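Local coordinates for protein STU0660 (Streptococcus thermophilus, PDB 3ZTH) that belongs to the large Csn2 proteins of CRISPR-mediated bacterial immunity, binds magnesium and probably binds DNA, at residues L30-Y33 / T34-I37. Sequence-based numbering, arbitrary orientation.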
loop_
_atom_site.group_PDB
_atom_site.type_symbol
_atom_site.label_atom_id
_atom_site.label_comp_id
_atom_site.label_asym_id
_atom_site.label_seq_id
_atom_site.Cartn_x
_atom_site.Cartn_y
_atom_site.Cartn_z
ATOM N N LEU A 30 18.782 5.195 34.147
ATOM C CA LEU A 30 18.236 6.537 34.181
ATOM C C LEU A 30 18.769 7.345 32.997
ATOM O O LEU A 30 18.019 8.091 32.371
ATOM C CB LEU A 30 18.583 7.222 35.511
ATOM C CG LEU A 30 18.141 8.684 35.638
ATOM C CD1 LEU A 30 16.628 8.785 35.638
ATOM C CD2 LEU A 30 18.715 9.269 36.915
ATOM N N LYS A 31 20.058 7.193 32.694
ATOM C CA LYS A 31 20.655 7.910 31.566
ATOM C C LYS A 31 19.914 7.513 30.306
ATOM O O LYS A 31 19.558 8.356 29.481
ATOM C CB LYS A 31 22.153 7.572 31.405
ATOM C CG LYS A 31 23.033 8.127 32.529
ATOM C CD LYS A 31 24.533 8.096 32.213
ATOM C CE LYS A 31 25.097 6.693 32.239
ATOM N NZ LYS A 31 26.568 6.720 32.053
ATOM N N TYR A 32 19.653 6.219 30.181
ATOM C CA TYR A 32 18.967 5.717 29.006
ATOM C C TYR A 32 17.559 6.267 28.896
ATOM O O TYR A 32 17.118 6.649 27.813
ATOM C CB TYR A 32 18.932 4.188 29.016
ATOM C CG TYR A 32 18.481 3.616 27.693
ATOM C CD1 TYR A 32 19.398 3.381 26.672
ATOM C CD2 TYR A 32 17.139 3.340 27.448
ATOM C CE1 TYR A 32 18.996 2.885 25.442
ATOM C CE2 TYR A 32 16.719 2.843 26.218
ATOM C CZ TYR A 32 17.658 2.617 25.216
ATOM O OH TYR A 32 17.268 2.109 23.993
ATOM N N TYR A 33 16.854 6.293 30.020
ATOM C CA TYR A 33 15.497 6.804 30.055
ATOM C C TYR A 33 15.498 8.275 29.648
ATOM O O TYR A 33 14.648 8.714 28.885
ATOM C CB TYR A 33 14.915 6.673 31.461
ATOM C CG TYR A 33 13.610 7.404 31.602
ATOM C CD1 TYR A 33 12.425 6.846 31.133
ATOM C CD2 TYR A 33 13.564 8.688 32.146
ATOM C CE1 TYR A 33 11.212 7.553 31.197
ATOM C CE2 TYR A 33 12.364 9.405 32.215
ATOM C CZ TYR A 33 11.193 8.828 31.737
ATOM O OH TYR A 33 10.008 9.518 31.808
ATOM N N THR A 34 16.456 9.027 30.174
ATOM C CA THR A 34 16.565 10.440 29.873
ATOM C C THR A 34 16.791 10.611 28.373
ATOM O O THR A 34 16.183 11.486 27.742
ATOM C CB THR A 34 17.711 11.072 30.666
ATOM O OG1 THR A 34 17.520 10.801 32.059
ATOM C CG2 THR A 34 17.736 12.574 30.461
ATOM N N TRP A 35 17.639 9.756 27.799
ATOM C CA TRP A 35 17.899 9.806 26.357
ATOM C C TRP A 35 16.633 9.477 25.554
ATOM O O TRP A 35 16.332 10.130 24.556
ATOM C CB TRP A 35 19.000 8.811 25.950
ATOM C CG TRP A 35 19.106 8.695 24.459
ATOM C CD1 TRP A 35 19.638 9.619 23.606
ATOM C CD2 TRP A 35 18.522 7.680 23.628
ATOM N NE1 TRP A 35 19.412 9.254 22.303
ATOM C CE2 TRP A 35 18.730 8.070 22.283
ATOM C CE3 TRP A 35 17.837 6.484 23.889
ATOM C CZ2 TRP A 35 18.277 7.307 21.198
ATOM C CZ3 TRP A 35 17.383 5.721 22.810
ATOM C CH2 TRP A 35 17.606 6.138 21.478
ATOM N N GLN A 36 15.900 8.459 25.988
ATOM C CA GLN A 36 14.687 8.036 25.288
ATOM C C GLN A 36 13.638 9.143 25.233
ATOM O O GLN A 36 12.993 9.349 24.211
ATOM C CB GLN A 36 14.103 6.790 25.967
ATOM C CG GLN A 36 12.931 6.136 25.233
ATOM C CD GLN A 36 13.323 5.563 23.877
ATOM O OE1 GLN A 36 13.219 6.244 22.849
ATOM N NE2 GLN A 36 13.794 4.311 23.870
ATOM N N ILE A 37 13.464 9.843 26.344
ATOM C CA ILE A 37 12.498 10.929 26.410
ATOM C C ILE A 37 12.962 12.079 25.523
ATOM O O ILE A 37 12.190 12.620 24.733
ATOM C CB ILE A 37 12.360 11.469 27.843
ATOM C CG1 ILE A 37 11.741 10.411 28.757
ATOM C CG2 ILE A 37 11.520 12.723 27.828
ATOM C CD1 ILE A 37 10.260 10.134 28.463
#
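Leu30 O takes two hydrogen bonds from Thr34, one from N at 2.9 Å and one from the hydroxyl OG1 at 2.8 Å, reaching it from opposite faces of the carbonyl plane. The hydroxyl can fold back because OG1 stands beside its own backbone N (chi1 -55°). The next three carbonyls, those of Lys31, Tyr32 and Tyr33, each accept from the amide four residues on, that of Trp35, Gln36 and Ile37. Over one face of the Tyr33 ring lies Ile37 CG1, a CH-pi contact 3.8 Å from the ring centroid, while Tyr33 OH is hydrogen-bonded to Gln6 O. Trp35 CE3 sits over the rim of one Tyr32 face; the two side chains run side by side, their ring planes inclined at 55°, and Trp35 NE1 is hydrogen-bonded to Asp79 OD2. Phe83 of the second subunit meets the Tyr32 ring edge-to-face, so this side of the helix contributes to a subunit interface. Lys31 NZ donates to Gly25 O, and the Lys31 side chain passes about 6 Å from the bound magnesium ion. The i to i+4 pattern, with the threonine hydroxyl hydrogen-bonded to the carbonyl four residues before it, is that of an alpha-helix, here 28-43, which follows strand 20-24, a placement consistent with the first helix of a P-loop NTPase-like fold.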